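Local coordinates for protein glycosyltransferase (Streptomyces viridochromogenes, PDB 2IUY) that probably transfers a sugar from a UDP-linked donor as a retaining GT4-family enzyme involved in avilamycin A biosynthesis, at residues A[165-170]-A[175-180]; A[187-192]-A[231-236]. All coordinates share one frame; numbering follows the deposited sequence.

Contact 1: residues A[165-170]-A[175-180]; sequences LLFMGR and KGALEA
Phe167 is the residue of strand 165-168 that meets the segment 175-180, and its ring fills the angle between the strand and the first turn of helix 177-187. CG stands anti to the backbone N (chi1 172°), which carries the ring off the sheet toward the helix. Ala177 lies over one face: its CA is 4.1 Å from the ring centroid and 26° off the normal, a CH-pi contact displaced toward the rim, while its methyl CB reaches Phe167 CZ at 3.9 Å. Ala180, one helical turn on, sets its CB against Phe167 CD1 at 3.9 Å, approaching obliquely. At the ring edge and in its plane sits a backbone carbonyl, with Lys175 O 3.4 Å from Phe167 CE1. These residues belong to the first beta-alpha-beta unit of the C-terminal Rossmann-like domain of a GT-B glycosyltransferase. Gly176, with positive phi, is the N-cap of the helix, and its O accepts a backbone hydrogen bond from Ala180 N, 2.9 Å from Gly176 O. Past the strand, Arg170 turns its backbone O to the lysine, 3.5 Å from Lys175 CB; the same O also lies in the plane of the Phe167 ring, at its edge. The Arg170 side chain takes its polar partners from outside the two segments: the hydroxyl of Tyr29 for NE, His174 NE2 for NH2. Bends at chi2 and chi3 curl the Lys175 chain, whose NZ forms a salt bridge with Glu252. Both Tyr29 and Lys175 bind UDP in this protein, and Arg170 NH2 stays 5.9 Å from Lys175 NZ.

Contact 2: residues A[187-192]-A[231-236]; sequences CGRRLV and SAHAVL
Leu191 and Leu236 meet through single methyl groups, CD1 of Leu191 lying 3.7 Å from CD1 of Leu236, and this is the closely packed, buried part of the contact. CG of Leu191 is anti to the backbone N (chi1 177°), so the end of its side chain comes nearer to strand 234-237 than its CB does; Leu236 starts out toward its partner. The two side chains cross at a slant beneath helix 177-187, whose Ala180 touches both. The partly exposed side is built differently. There the guanidinium of Arg189 is laid over one face of the His233 imidazole, displaced toward the rim, with the two planes 32° apart. NH1 is the nearest point, 3.5 Å from His233 ND1 and 3.7 Å from His233 CG, and NH2 follows along the ND1-CE1 side, 3.8 Å from His233 CE1. The groups meet by their faces, tilted and offset, and dispersion with some polarisation of the ring probably contributes. A bend at chi2 (-130°) steers the arginine chain out to this ring, and the backbone O of Asp163 accepts a hydrogen bond from NH1, which should limit turning of the group. Leu302 of helix 295-303 touches both Arg189 and His233. Between the two segments runs strand 165-168, which explains why the CA atoms of Leu191 and Leu236 remain 9.0 Å apart and why side chains alone make the contact. Strand 191-194 beside strand 165-168, and 234-237 on its other side, give the 3-2-1-4-5-6 parallel order of a Rossmann-like fold, here the C-terminal domain of a GT-B enzyme.

Both contacts are built on one parallel sheet, and helix 177-187 packs on both, with centres 10 Å apart. Contact 1 joins the central strand 165-168 to that helix and is buried, an aromatic ring among alanines and backbone carbonyls, with charged side chains where it opens toward the UDP site. Contact 2 reaches across the same strand between its two neighbours; it is only partly buried, and its chemistry divides into a leucine pair inside and an arginine guanidinium over a histidine ring further out. Direct ties include probable hydrogen bonds from Leu165 N to Arg190 O and from Phe167 N to Val192 O, both 2.8 Å, and packing of Leu236 CD1 on Ala180 O at 3.4 Å.

Contact 1: residues A[165-170]-A[175-180]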
loop_
_atom_site.group_PDB
_atom_site.type_symbol
_atom_site.label_atom_id
_atom_site.label_comp_id
_atom_site.label_asym_id
_atom_site.label_seq_id
_atom_site.Cartn_x
_atom_site.Cartn_y
_atom_site.Cartn_z
ATOM N N LEU A 165 14.102 11.190 10.174
ATOM C CA LEU A 165 12.719 10.632 10.073
ATOM C C LEU A 165 12.342 10.566 8.579
ATOM O O LEU A 165 13.039 11.157 7.755
ATOM C CB LEU A 165 11.719 11.441 10.879
ATOM C CG LEU A 165 12.061 11.647 12.375
ATOM C CD1 LEU A 165 10.949 12.410 13.173
ATOM C CD2 LEU A 165 12.403 10.323 13.058
ATOM N N LEU A 166 11.324 9.802 8.214
ATOM C CA LEU A 166 11.104 9.547 6.791
ATOM C C LEU A 166 9.639 9.649 6.454
ATOM O O LEU A 166 8.818 9.004 7.103
ATOM C CB LEU A 166 11.611 8.170 6.354
ATOM C CG LEU A 166 11.295 7.768 4.900
ATOM C CD1 LEU A 166 12.088 8.590 3.876
ATOM C CD2 LEU A 166 11.597 6.266 4.678
ATOM N N PHE A 167 9.327 10.466 5.437
ATOM C CA PHE A 167 7.994 10.499 4.916
ATOM C C PHE A 167 8.078 9.935 3.498
ATOM O O PHE A 167 8.887 10.390 2.709
ATOM C CB PHE A 167 7.426 11.937 4.935
ATOM C CG PHE A 167 6.123 12.071 4.224
ATOM C CD1 PHE A 167 4.915 12.064 4.938
ATOM C CD2 PHE A 167 6.087 12.207 2.816
ATOM C CE1 PHE A 167 3.670 12.176 4.241
ATOM C CE2 PHE A 167 4.865 12.317 2.135
ATOM C CZ PHE A 167 3.656 12.306 2.874
HETATM N N MSE A 168 7.245 8.944 3.192
HETATM C CA MSE A 168 7.307 8.296 1.904
HETATM C C MSE A 168 5.921 8.152 1.295
HETATM O O MSE A 168 5.118 7.293 1.713
HETATM C CB MSE A 168 8.039 6.934 2.002
HETATM C CG MSE A 168 8.135 6.292 0.637
HETATM SE SE MSE A 168 9.228 4.738 0.642
HETATM C CE MSE A 168 10.959 5.635 0.572
ATOM N N GLY A 169 5.624 9.021 0.339
ATOM C CA GLY A 169 4.369 9.007 -0.389
ATOM C C GLY A 169 4.230 10.300 -1.195
ATOM O O GLY A 169 5.172 11.089 -1.302
ATOM N N ARG A 170 3.050 10.531 -1.741
ATOM C CA ARG A 170 2.793 11.799 -2.446
ATOM C C ARG A 170 2.736 12.963 -1.450
ATOM O O ARG A 170 2.115 12.857 -0.396
ATOM C CB ARG A 170 1.511 11.715 -3.270
ATOM C CG ARG A 170 1.696 10.955 -4.614
ATOM C CD ARG A 170 0.351 10.974 -5.420
ATOM N NE ARG A 170 -0.689 10.520 -4.495
ATOM C CZ ARG A 170 -1.547 11.310 -3.847
ATOM N NH1 ARG A 170 -1.585 12.634 -4.089
ATOM N NH2 ARG A 170 -2.405 10.741 -2.985
ATOM N N LYS A 175 -2.205 13.431 2.865
ATOM C CA LYS A 175 -1.152 12.490 3.279
ATOM C C LYS A 175 -0.340 13.024 4.464
ATOM O O LYS A 175 0.396 12.276 5.103
ATOM C CB LYS A 175 -0.203 12.107 2.132
ATOM C CG LYS A 175 -0.885 11.370 0.980
ATOM C CD LYS A 175 -1.656 10.123 1.472
ATOM C CE LYS A 175 -0.711 9.039 1.953
ATOM N NZ LYS A 175 -1.363 7.671 1.921
ATOM N N GLY A 176 -0.513 14.308 4.775
ATOM C CA GLY A 176 0.013 14.878 6.007
ATOM C C GLY A 176 1.520 15.124 5.958
ATOM O O GLY A 176 2.186 15.025 6.986
ATOM N N ALA A 177 2.050 15.469 4.791
ATOM C CA ALA A 177 3.478 15.826 4.658
ATOM C C ALA A 177 3.840 16.990 5.587
ATOM O O ALA A 177 4.911 17.000 6.226
ATOM C CB ALA A 177 3.847 16.152 3.184
ATOM N N LEU A 178 2.946 17.968 5.641
ATOM C CA LEU A 178 3.149 19.177 6.444
ATOM C C LEU A 178 3.183 18.856 7.917
ATOM O O LEU A 178 4.070 19.281 8.657
ATOM C CB LEU A 178 2.049 20.217 6.150
ATOM C CG LEU A 178 2.148 21.461 7.078
ATOM C CD1 LEU A 178 3.322 22.337 6.615
ATOM C CD2 LEU A 178 0.893 22.246 7.038
ATOM N N GLU A 179 2.221 18.068 8.343
ATOM C CA GLU A 179 2.179 17.580 9.728
ATOM C C GLU A 179 3.357 16.696 10.126
ATOM O O GLU A 179 3.797 16.726 11.261
ATOM C CB GLU A 179 0.848 16.865 9.967
ATOM C CG GLU A 179 -0.372 17.829 9.929
ATOM C CD GLU A 179 -0.874 18.178 8.519
ATOM O OE1 GLU A 179 -0.419 17.599 7.488
ATOM O OE2 GLU A 179 -1.754 19.053 8.425
ATOM N N ALA A 180 3.849 15.894 9.206
ATOM C CA ALA A 180 5.071 15.133 9.404
ATOM C C ALA A 180 6.278 16.087 9.555
ATOM O O ALA A 180 7.192 15.852 10.386
ATOM C CB ALA A 180 5.272 14.189 8.236
#

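Contact 2: residues A[187-192]-A[231-236]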
loop_
_atom_site.group_PDB
_atom_site.type_symbol
_atom_site.label_atom_id
_atom_site.label_comp_id
_atom_site.label_asym_id
_atom_site.label_seq_id
_atom_site.Cartn_x
_atom_site.Cartn_y
_atom_site.Cartn_z
ATOM N N CYS A 187 10.706 17.268 17.207
ATOM C CA CYS A 187 11.630 16.272 17.727
ATOM C C CYS A 187 13.069 16.724 17.588
ATOM O O CYS A 187 13.936 16.076 18.151
ATOM C CB CYS A 187 11.465 14.923 16.962
ATOM S SG CYS A 187 9.950 14.031 17.314
ATOM N N GLY A 188 13.311 17.805 16.832
ATOM C CA GLY A 188 14.647 18.286 16.503
ATOM C C GLY A 188 15.294 17.426 15.412
ATOM O O GLY A 188 16.567 17.317 15.310
ATOM N N ARG A 189 14.445 16.792 14.585
ATOM C CA ARG A 189 14.978 15.899 13.564
ATOM C C ARG A 189 14.816 16.370 12.147
ATOM O O ARG A 189 13.981 17.218 11.842
ATOM C CB ARG A 189 14.431 14.490 13.704
ATOM C CG ARG A 189 14.633 13.902 15.047
ATOM C CD ARG A 189 15.237 12.568 14.940
ATOM N NE ARG A 189 15.559 12.071 16.272
ATOM C CZ ARG A 189 16.472 11.145 16.517
ATOM N NH1 ARG A 189 17.154 10.615 15.508
ATOM N NH2 ARG A 189 16.704 10.758 17.770
ATOM N N ARG A 190 15.640 15.791 11.277
ATOM C CA ARG A 190 15.459 15.922 9.846
ATOM C C ARG A 190 14.323 14.992 9.366
ATOM O O ARG A 190 14.060 13.958 9.957
ATOM C CB ARG A 190 16.786 15.656 9.135
ATOM C CG ARG A 190 17.891 16.593 9.630
ATOM C CD ARG A 190 17.497 18.103 9.445
ATOM N NE ARG A 190 18.228 18.962 10.387
ATOM C CZ ARG A 190 17.714 19.534 11.486
ATOM N NH1 ARG A 190 16.434 19.387 11.805
ATOM N NH2 ARG A 190 18.491 20.281 12.273
ATOM N N LEU A 191 13.606 15.450 8.354
ATOM C CA LEU A 191 12.599 14.704 7.665
ATOM C C LEU A 191 12.959 14.669 6.174
ATOM O O LEU A 191 12.902 15.695 5.471
ATOM C CB LEU A 191 11.223 15.341 7.853
ATOM C CG LEU A 191 10.081 14.642 7.093
ATOM C CD1 LEU A 191 9.722 13.332 7.759
ATOM C CD2 LEU A 191 8.861 15.568 7.008
ATOM N N VAL A 192 13.312 13.466 5.711
ATOM C CA VAL A 192 13.360 13.178 4.289
ATOM C C VAL A 192 11.945 13.021 3.716
ATOM O O VAL A 192 11.128 12.237 4.221
ATOM C CB VAL A 192 14.231 11.934 4.028
ATOM C CG1 VAL A 192 14.226 11.569 2.569
ATOM C CG2 VAL A 192 15.645 12.224 4.484
ATOM N N SER A 231 16.928 2.392 6.829
ATOM C CA SER A 231 17.892 3.235 7.518
ATOM C C SER A 231 17.183 4.322 8.350
ATOM O O SER A 231 17.755 4.870 9.308
ATOM C CB SER A 231 18.861 3.849 6.488
ATOM O OG SER A 231 18.190 4.693 5.569
ATOM N N ALA A 232 15.916 4.610 8.044
ATOM C CA ALA A 232 15.267 5.717 8.751
ATOM C C ALA A 232 15.158 5.449 10.244
ATOM O O ALA A 232 14.874 4.337 10.654
ATOM C CB ALA A 232 13.881 6.025 8.150
ATOM N N HIS A 233 15.281 6.491 11.065
ATOM C CA HIS A 233 14.953 6.347 12.480
ATOM C C HIS A 233 13.466 5.923 12.698
ATOM O O HIS A 233 13.142 5.050 13.521
ATOM C CB HIS A 233 15.333 7.641 13.231
ATOM C CG HIS A 233 15.142 7.552 14.713
ATOM N ND1 HIS A 233 16.167 7.230 15.573
ATOM C CD2 HIS A 233 14.038 7.693 15.485
ATOM C CE1 HIS A 233 15.708 7.183 16.814
ATOM N NE2 HIS A 233 14.415 7.450 16.790
ATOM N N ALA A 234 12.550 6.543 11.952
ATOM C CA ALA A 234 11.146 6.187 12.043
ATOM C C ALA A 234 10.509 6.677 10.781
ATOM O O ALA A 234 11.047 7.556 10.130
ATOM C CB ALA A 234 10.428 6.827 13.302
ATOM N N VAL A 235 9.366 6.081 10.444
ATOM C CA VAL A 235 8.557 6.536 9.310
ATOM C C VAL A 235 7.341 7.241 9.890
ATOM O O VAL A 235 6.820 6.832 10.910
ATOM C CB VAL A 235 8.170 5.334 8.381
ATOM C CG1 VAL A 235 6.958 5.669 7.495
ATOM C CG2 VAL A 235 9.405 4.921 7.525
ATOM N N LEU A 236 6.917 8.307 9.238
ATOM C CA LEU A 236 5.797 9.126 9.661
ATOM C C LEU A 236 4.693 8.948 8.614
ATOM O O LEU A 236 4.858 9.288 7.419
ATOM C CB LEU A 236 6.234 10.598 9.748
ATOM C CG LEU A 236 7.486 10.961 10.569
ATOM C CD1 LEU A 236 7.623 12.535 10.716
ATOM C CD2 LEU A 236 7.503 10.300 11.968
#